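Local coordinates for GGDEF family protein (Vibrio cholerae, PDB 5GZS) that is probably a membrane-bound diguanylate cyclase that makes cyclic di-GMP, with a periplasmic portion of solute-binding-protein type that binds arginine, at residues T101-L106 with V137-N142; L106-E109 with Q115-E118; E120-A125 with L144-L149. All coordinates share one frame; numbering follows the deposited sequence.

Contact 1. Residues T101-L106 with V137-N142. With ARG (arginine), chain B.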
loop_
_atom_site.group_PDB
_atom_site.type_symbol
_atom_site.label_atom_id
_atom_site.label_comp_id
_atom_site.label_asym_id
_atom_site.label_seq_id
_atom_site.Cartn_x
_atom_site.Cartn_y
_atom_site.Cartn_z
ATOM N N THR A 101 -3.600 -10.316 26.863
ATOM C CA THR A 101 -4.376 -10.303 25.630
ATOM C C THR A 101 -3.539 -10.671 24.430
ATOM O O THR A 101 -2.315 -10.721 24.482
ATOM C CB THR A 101 -5.028 -8.931 25.328
ATOM O OG1 THR A 101 -4.008 -7.951 25.086
ATOM C CG2 THR A 101 -5.943 -8.495 26.462
ATOM N N THR A 102 -4.247 -10.906 23.342
ATOM C CA THR A 102 -3.662 -11.217 22.065
ATOM C C THR A 102 -3.043 -9.956 21.441
ATOM O O THR A 102 -2.291 -10.039 20.464
ATOM C CB THR A 102 -4.738 -11.823 21.142
ATOM O OG1 THR A 102 -4.128 -12.658 20.156
ATOM C CG2 THR A 102 -5.566 -10.730 20.478
ATOM N N TYR A 103 -3.336 -8.801 22.039
ATOM C CA TYR A 103 -2.957 -7.501 21.473
ATOM C C TYR A 103 -1.457 -7.199 21.501
ATOM O O TYR A 103 -0.967 -6.369 20.719
ATOM C CB TYR A 103 -3.708 -6.381 22.197
ATOM C CG TYR A 103 -5.220 -6.453 22.031
ATOM C CD1 TYR A 103 -5.788 -7.137 20.966
ATOM C CD2 TYR A 103 -6.076 -5.817 22.934
ATOM C CE1 TYR A 103 -7.173 -7.202 20.804
ATOM C CE2 TYR A 103 -7.461 -5.878 22.786
ATOM C CZ TYR A 103 -8.009 -6.572 21.717
ATOM O OH TYR A 103 -9.391 -6.625 21.555
ATOM N N GLY A 104 -0.730 -7.858 22.401
ATOM C CA GLY A 104 0.713 -7.714 22.458
ATOM C C GLY A 104 1.306 -8.125 21.128
ATOM O O GLY A 104 1.988 -7.342 20.460
ATOM N N THR A 105 1.004 -9.359 20.737
ATOM C CA THR A 105 1.453 -9.954 19.473
ATOM C C THR A 105 0.972 -9.231 18.210
ATOM O O THR A 105 1.686 -9.142 17.207
ATOM C CB THR A 105 0.994 -11.423 19.405
ATOM O OG1 THR A 105 1.691 -12.180 20.405
ATOM C CG2 THR A 105 1.241 -12.023 18.025
ATOM N N LEU A 106 -0.250 -8.719 18.259
ATOM C CA LEU A 106 -0.827 -8.085 17.086
ATOM C C LEU A 106 -0.114 -6.784 16.751
ATOM O O LEU A 106 0.100 -6.467 15.575
ATOM C CB LEU A 106 -2.315 -7.817 17.288
ATOM C CG LEU A 106 -3.013 -7.198 16.076
ATOM C CD1 LEU A 106 -3.287 -8.259 15.030
ATOM C CD2 LEU A 106 -4.290 -6.501 16.479
ATOM N N VAL A 137 -4.200 3.624 24.045
ATOM C CA VAL A 137 -4.425 2.278 24.530
ATOM C C VAL A 137 -5.226 1.469 23.512
ATOM O O VAL A 137 -6.197 1.966 22.925
ATOM C CB VAL A 137 -5.163 2.310 25.880
ATOM C CG1 VAL A 137 -6.158 1.144 26.013
ATOM C CG2 VAL A 137 -4.161 2.382 27.034
ATOM N N VAL A 138 -4.802 0.230 23.284
ATOM C CA VAL A 138 -5.569 -0.660 22.438
ATOM C C VAL A 138 -6.360 -1.633 23.311
ATOM O O VAL A 138 -5.774 -2.425 24.041
ATOM C CB VAL A 138 -4.663 -1.426 21.444
ATOM C CG1 VAL A 138 -5.407 -2.591 20.823
ATOM C CG2 VAL A 138 -4.164 -0.480 20.356
ATOM N N ASP A 139 -7.688 -1.567 23.248
ATOM C CA ASP A 139 -8.508 -2.477 24.045
ATOM C C ASP A 139 -9.904 -2.713 23.463
ATOM O O ASP A 139 -10.333 -2.041 22.512
ATOM C CB ASP A 139 -8.627 -1.952 25.472
ATOM C CG ASP A 139 -8.803 -3.070 26.501
ATOM O OD1 ASP A 139 -8.954 -4.256 26.112
ATOM O OD2 ASP A 139 -8.802 -2.750 27.710
ATOM N N ALA A 140 -10.612 -3.673 24.047
ATOM C CA ALA A 140 -11.901 -4.131 23.515
ATOM C C ALA A 140 -13.062 -3.205 23.846
ATOM O O ALA A 140 -12.906 -2.214 24.553
ATOM C CB ALA A 140 -12.201 -5.507 24.025
ATOM N N ILE A 141 -14.237 -3.572 23.338
ATOM C CA ILE A 141 -15.483 -2.831 23.539
ATOM C C ILE A 141 -15.810 -2.646 25.020
ATOM O O ILE A 141 -16.466 -1.677 25.389
ATOM C CB ILE A 141 -16.675 -3.539 22.807
ATOM C CG1 ILE A 141 -17.938 -2.673 22.814
ATOM C CG2 ILE A 141 -16.955 -4.898 23.405
ATOM C CD1 ILE A 141 -19.048 -3.223 21.953
ATOM N N ASN A 142 -15.330 -3.556 25.869
ATOM C CA ASN A 142 -15.470 -3.414 27.330
ATOM C C ASN A 142 -15.101 -2.033 27.865
ATOM O O ASN A 142 -15.681 -1.538 28.839
ATOM C CB ASN A 142 -14.611 -4.454 28.028
ATOM C CG ASN A 142 -14.928 -5.861 27.567
ATOM O OD1 ASN A 142 -14.693 -6.217 26.407
ATOM N ND2 ASN A 142 -15.468 -6.667 28.470
HETATM N N ARG B . -9.954 -11.335 22.520
HETATM C CA ARG B . -8.629 -10.889 22.922
HETATM C C ARG B . -7.938 -11.944 23.777
HETATM O O ARG B . -6.712 -11.999 23.863
HETATM C CB ARG B . -8.720 -9.575 23.677
HETATM C CG ARG B . -9.474 -9.665 24.990
HETATM C CD ARG B . -9.782 -8.259 25.459
HETATM N NE ARG B . -10.416 -8.241 26.759
HETATM C CZ ARG B . -11.683 -8.572 26.971
HETATM N NH1 ARG B . -12.454 -8.963 25.962
HETATM N NH2 ARG B . -12.167 -8.525 28.200
HETATM O OXT ARG B . -8.592 -12.769 24.404
#

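Contact 2. Residues L106-E109 with Q115-E118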
loop_
_atom_site.group_PDB
_atom_site.type_symbol
_atom_site.label_atom_id
_atom_site.label_comp_id
_atom_site.label_asym_id
_atom_site.label_seq_id
_atom_site.Cartn_x
_atom_site.Cartn_y
_atom_site.Cartn_z
ATOM N N LEU A 106 -0.250 -8.719 18.259
ATOM C CA LEU A 106 -0.827 -8.085 17.086
ATOM C C LEU A 106 -0.114 -6.784 16.751
ATOM O O LEU A 106 0.100 -6.467 15.575
ATOM C CB LEU A 106 -2.315 -7.817 17.288
ATOM C CG LEU A 106 -3.013 -7.198 16.076
ATOM C CD1 LEU A 106 -3.287 -8.259 15.030
ATOM C CD2 LEU A 106 -4.290 -6.501 16.479
ATOM N N LEU A 107 0.248 -6.018 17.776
ATOM C CA LEU A 107 0.778 -4.686 17.505
ATOM C C LEU A 107 2.252 -4.715 17.136
ATOM O O LEU A 107 2.695 -3.886 16.335
ATOM C CB LEU A 107 0.550 -3.741 18.690
ATOM C CG LEU A 107 -0.500 -2.661 18.375
ATOM C CD1 LEU A 107 -1.939 -3.223 18.252
ATOM C CD2 LEU A 107 -0.442 -1.515 19.383
ATOM N N LYS A 108 2.989 -5.666 17.701
ATOM C CA LYS A 108 4.396 -5.844 17.377
ATOM C C LYS A 108 4.543 -6.453 15.989
ATOM O O LYS A 108 5.528 -6.203 15.293
ATOM C CB LYS A 108 5.078 -6.732 18.419
ATOM C CG LYS A 108 5.863 -5.966 19.471
ATOM C CD LYS A 108 7.352 -5.976 19.166
ATOM C CE LYS A 108 8.008 -4.665 19.567
ATOM N NZ LYS A 108 9.475 -4.677 19.314
ATOM N N GLU A 109 3.558 -7.252 15.586
ATOM C CA GLU A 109 3.579 -7.866 14.261
ATOM C C GLU A 109 3.246 -6.820 13.183
ATOM O O GLU A 109 3.801 -6.855 12.078
ATOM C CB GLU A 109 2.622 -9.071 14.181
ATOM C CG GLU A 109 2.476 -9.635 12.760
ATOM C CD GLU A 109 1.503 -10.802 12.662
ATOM O OE1 GLU A 109 1.392 -11.582 13.636
ATOM O OE2 GLU A 109 0.848 -10.931 11.601
ATOM N N GLN A 115 6.441 1.107 21.306
ATOM C CA GLN A 115 6.634 0.151 22.361
ATOM C C GLN A 115 5.432 0.140 23.267
ATOM O O GLN A 115 4.837 1.171 23.585
ATOM C CB GLN A 115 7.906 0.393 23.172
ATOM C CG GLN A 115 9.128 0.131 22.260
ATOM C CD GLN A 115 10.495 0.394 22.887
ATOM O OE1 GLN A 115 10.627 1.186 23.822
ATOM N NE2 GLN A 115 11.502 -0.353 22.433
ATOM N N GLN A 116 5.141 -1.071 23.711
ATOM C CA GLN A 116 3.976 -1.396 24.497
ATOM C C GLN A 116 4.270 -1.214 25.971
ATOM O O GLN A 116 5.395 -1.433 26.400
ATOM C CB GLN A 116 3.569 -2.836 24.204
ATOM C CG GLN A 116 3.247 -3.025 22.736
ATOM C CD GLN A 116 2.991 -4.462 22.372
ATOM O OE1 GLN A 116 2.719 -5.299 23.238
ATOM N NE2 GLN A 116 3.082 -4.766 21.080
ATOM N N VAL A 117 3.273 -0.786 26.741
ATOM C CA VAL A 117 3.385 -0.700 28.197
ATOM C C VAL A 117 2.148 -1.343 28.816
ATOM O O VAL A 117 1.015 -0.885 28.605
ATOM C CB VAL A 117 3.508 0.741 28.694
ATOM C CG1 VAL A 117 3.829 0.752 30.192
ATOM C CG2 VAL A 117 4.550 1.493 27.897
ATOM N N GLU A 118 2.376 -2.445 29.522
ATOM C CA GLU A 118 1.299 -3.287 30.022
ATOM C C GLU A 118 0.567 -2.660 31.197
ATOM O O GLU A 118 1.159 -1.945 32.006
ATOM C CB GLU A 118 1.839 -4.664 30.418
ATOM C CG GLU A 118 1.121 -5.296 31.599
ATOM C CD GLU A 118 1.844 -6.519 32.132
ATOM O OE1 GLU A 118 2.149 -7.426 31.331
ATOM O OE2 GLU A 118 2.106 -6.570 33.352
#

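Contact 3. Residues E120-A125 with L144-L149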
loop_
_atom_site.group_PDB
_atom_site.type_symbol
_atom_site.label_atom_id
_atom_site.label_comp_id
_atom_site.label_asym_id
_atom_site.label_seq_id
_atom_site.Cartn_x
_atom_site.Cartn_y
_atom_site.Cartn_z
ATOM N N GLU A 120 -3.230 -3.211 33.954
ATOM C CA GLU A 120 -4.287 -4.082 34.460
ATOM C C GLU A 120 -5.579 -3.331 34.753
ATOM O O GLU A 120 -5.658 -2.590 35.738
ATOM C CB GLU A 120 -3.838 -4.792 35.724
ATOM C CG GLU A 120 -2.826 -5.882 35.498
ATOM C CD GLU A 120 -2.772 -6.820 36.680
ATOM O OE1 GLU A 120 -3.841 -7.062 37.291
ATOM O OE2 GLU A 120 -1.665 -7.301 37.007
ATOM N N GLY A 121 -6.591 -3.542 33.907
ATOM C CA GLY A 121 -7.922 -3.009 34.138
ATOM C C GLY A 121 -8.086 -1.581 33.650
ATOM O O GLY A 121 -7.118 -0.980 33.173
ATOM N N HIS A 122 -9.306 -1.044 33.796
ATOM C CA HIS A 122 -9.711 0.223 33.172
ATOM C C HIS A 122 -9.089 1.426 33.855
ATOM O O HIS A 122 -8.767 2.409 33.190
ATOM C CB HIS A 122 -11.242 0.348 33.159
ATOM C CG HIS A 122 -11.754 1.751 32.986
ATOM N ND1 HIS A 122 -12.286 2.481 34.029
ATOM C CD2 HIS A 122 -11.851 2.541 31.891
ATOM C CE1 HIS A 122 -12.672 3.667 33.589
ATOM N NE2 HIS A 122 -12.415 3.730 32.296
ATOM N N LEU A 123 -8.881 1.341 35.167
ATOM C CA LEU A 123 -8.338 2.465 35.941
ATOM C C LEU A 123 -6.871 2.665 35.627
ATOM O O LEU A 123 -6.402 3.789 35.496
ATOM C CB LEU A 123 -8.531 2.220 37.439
ATOM C CG LEU A 123 -10.003 2.298 37.835
ATOM C CD1 LEU A 123 -10.298 1.270 38.919
ATOM C CD2 LEU A 123 -10.427 3.712 38.270
ATOM N N GLU A 124 -6.166 1.547 35.499
ATOM C CA GLU A 124 -4.749 1.512 35.146
ATOM C C GLU A 124 -4.569 2.028 33.732
ATOM O O GLU A 124 -3.677 2.824 33.440
ATOM C CB GLU A 124 -4.222 0.078 35.267
ATOM C CG GLU A 124 -2.764 -0.078 35.591
ATOM C CD GLU A 124 -2.470 -1.386 36.310
ATOM O OE1 GLU A 124 -3.058 -1.635 37.389
ATOM O OE2 GLU A 124 -1.634 -2.161 35.798
ATOM N N ALA A 125 -5.437 1.550 32.853
ATOM C CA ALA A 125 -5.427 1.991 31.480
ATOM C C ALA A 125 -5.698 3.475 31.496
ATOM O O ALA A 125 -4.987 4.240 30.836
ATOM C CB ALA A 125 -6.472 1.247 30.655
ATOM N N LEU A 144 -15.152 0.814 26.005
ATOM C CA LEU A 144 -15.690 1.899 25.194
ATOM C C LEU A 144 -16.505 2.921 25.990
ATOM O O LEU A 144 -16.183 4.124 26.000
ATOM C CB LEU A 144 -16.550 1.338 24.059
ATOM C CG LEU A 144 -16.931 2.407 23.028
ATOM C CD1 LEU A 144 -15.670 3.028 22.454
ATOM C CD2 LEU A 144 -17.779 1.824 21.912
ATOM N N LYS A 145 -17.568 2.449 26.639
ATOM C CA LYS A 145 -18.460 3.341 27.371
ATOM C C LYS A 145 -17.700 4.081 28.508
ATOM O O LYS A 145 -17.726 5.307 28.551
ATOM C CB LYS A 145 -19.682 2.561 27.881
ATOM C CG LYS A 145 -20.734 3.386 28.622
ATOM C CD LYS A 145 -21.916 2.514 29.058
ATOM C CE LYS A 145 -23.048 2.692 28.074
ATOM N NZ LYS A 145 -24.043 1.577 28.004
ATOM N N PRO A 146 -16.977 3.363 29.388
ATOM C CA PRO A 146 -16.289 4.154 30.420
ATOM C C PRO A 146 -15.207 5.069 29.856
ATOM O O PRO A 146 -15.022 6.174 30.368
ATOM C CB PRO A 146 -15.674 3.093 31.341
ATOM C CG PRO A 146 -15.608 1.840 30.500
ATOM C CD PRO A 146 -16.787 1.910 29.579
HETATM N N MSE A 147 -14.519 4.632 28.807
HETATM C CA MSE A 147 -13.441 5.440 28.238
HETATM C C MSE A 147 -13.964 6.719 27.573
HETATM O O MSE A 147 -13.432 7.791 27.809
HETATM C CB MSE A 147 -12.623 4.618 27.237
HETATM C CG MSE A 147 -11.166 4.994 27.130
HETATM SE SE MSE A 147 -10.202 4.753 28.790
HETATM C CE MSE A 147 -9.019 3.268 28.316
ATOM N N LEU A 148 -15.007 6.623 26.758
ATOM C CA LEU A 148 -15.536 7.815 26.091
ATOM C C LEU A 148 -16.178 8.781 27.077
ATOM O O LEU A 148 -16.330 9.960 26.768
ATOM C CB LEU A 148 -16.547 7.435 25.010
ATOM C CG LEU A 148 -15.993 7.294 23.593
ATOM C CD1 LEU A 148 -14.943 6.213 23.555
ATOM C CD2 LEU A 148 -17.098 6.973 22.644
ATOM N N LEU A 149 -16.589 8.272 28.239
ATOM C CA LEU A 149 -17.035 9.127 29.339
ATOM C C LEU A 149 -15.915 10.075 29.773
ATOM O O LEU A 149 -16.134 11.274 29.960
ATOM C CB LEU A 149 -17.507 8.288 30.544
ATOM C CG LEU A 149 -18.928 7.692 30.434
ATOM C CD1 LEU A 149 -19.310 6.850 31.646
ATOM C CD2 LEU A 149 -19.981 8.787 30.184
#

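Contact 1. Residues T101-L106 with V137-N142
Tyr-103 and Val-138 mark the closest backbone approach of 101-106 to 137-142, with 7.4 Å between Tyr-103 CA and Val-138 CA. No hydrogen bond crosses between the segments. Strand 137-140 pairs instead with strand 79-83, through backbone bonds from Val-137 and Asp-139, while 101-106 forms the turn that opens helix 103-110. Thr-101 caps that turn: OG1, set between its backbone N and carbonyl carbon (chi1 65°), accepts from Tyr-103 N at 3.2 Å.

The Tyr-103 ring carries the contact, reaching across Val-138, Asp-139 and Ala-140 in turn. Val-138 CG1 stands over one face, 4.2 Å from the ring centroid and 24° off its normal, a CH-pi contact offset toward the rim. Asp-139 OD1 lies in the ring plane at the edge, 4.0 Å from Tyr-103 CE2, and the carboxylate is turned 84° to the ring. This carboxylate is held from two sources: OD1 takes the N-H of Ala-140 from above its plane, and OD2 bonds to Tyr-119 OH. At the far end of the ring the hydroxyl passes 3.9 Å from Ala-140 CB and is hydrogen-bonded to Thr-79 OG1.

The bound arginine lies against Tyr-103 and Ala-140. Its CB comes obliquely to the ring, 3.7 Å from Tyr-103 CZ, and its CD passes 3.9 Å from Ala-140 CB. Its carboxylate O accepts from Thr-102 N at 2.7 Å, and Glu-11, Asn-57, Thr-59, Arg-64 and Glu-77 also hydrogen-bond the ligand. Such a pocket belongs to the periplasmic solute-binding fold. The turn into helix 103-110 offers Thr-102 N to the ligand's carboxylate, and the helix's positive end would probably favour that negative charge, while tyrosine and alanine line the ligand's aliphatic chain.

Contact 2. Residues L106-E109 with Q115-E118
Leu-107 directs its CB toward the strand, 3.6 Å from Gln-116 NE2. It does not bond the amide; the branch beyond CB turns away from it and packs on Val-95 and Ile-97 of strand 94-98. The backbones stand well apart at this level, with 8.4 Å between Leu-107 CA and Gln-116 CA, and the Gln-116 side chain bridges the gap, reaching the helix backbone. Strand 94-98, helix 103-110 and strand 115-119 form a beta-alpha-beta unit, the two strands running parallel and hydrogen-bonded to each other through Gln-115 and Val-117. Lys-108, the next residue, meets the same amide with its CG, 3.4 Å from Gln-116 NE2, and with its CB at 3.9 Å. The two side chains cross obliquely; the lysine bends at chi2 (-101°) and chi3, and beyond CG it leads away from the glutamine. Lys-108 N is also near, 3.5 Å from Gln-116 NE2, yet both atoms are donors and no hydrogen bond joins them. The amide nitrogen is instead satisfied by Gly-104 O, one turn earlier in the helix. Gln-116 reaches that carbonyl because its chain is extended beyond CG, with CG anti to the carbonyl carbon (chi1 -60°), so the NE2 end arrives against the helix backbone.

Contact 3. Residues E120-A125 with L144-L149
His-122 and Pro-146 form the centre of this contact, with the proline ring against one face of the imidazole. Pro-146 CB lies 3.9 Å from the ring centroid and 28° off its normal, which makes this a CH-pi contact; the nearest pair is His-122 NE2 to Pro-146 CB, at 3.5 Å. Beside the proline, the selenium of Met-147, a selenomethionine, approaches the same imidazole at a slant, 4.2 Å from His-122 CD2. The Met-147 chain is bent at chi2 and chi3, and its terminal CE ends 4.0 Å from Ala-125 CB, so a residue one turn along from His-122 is also engaged.

Behind these side chains stand the two helices. The short segments 121-125 and 144-149 approach to 11.1 Å between axes and cross at -32°, running in roughly the same direction. In His-122, CG lies opposite the backbone N (chi1 160°), which carries the imidazole toward helix 144-149, where Pro-146 meets it. At the start of the first helix Glu-120 N donates weakly to Glu-124 OE2, and the Glu-120 carboxylate makes a salt bridge to Lys-99.

Ala-125 packs additionally on Tyr-119 of strand 115-119, and Met-147 on Tyr-82 of strand 79-83. Leu-144, Lys-145 and Leu-148 carry helix 144-149 onto the long helix 189-218, so helix 144-149 lies between helix 121-129 and helix 189-218, with contacts to both.

Contacts 1 and 2 share Leu-106 and helix 103-110, and their centres lie about 9 Å apart. Gly-104 O and Gln-116 NE2, 2.9 Å apart, probably hydrogen-bond between them, and Val-138 CG2 meets Leu-107 CD2 at 4.0 Å. Contact 3 lies about 13 Å, centre to centre, from contact 1 and touches it through Val-137 CG1 and Met-147 CE, 4.2 Å apart; strand 137-140 sits in sequence between the two helices of contact 3. Contacts 2 and 3 merely adjoin along the chain. Contact 1 alone holds residues of the arginine pocket: the side chains of Leu-107 and His-122 stay about 11 and 10 Å from the ligand, so contacts 2 and 3 are packing away from it.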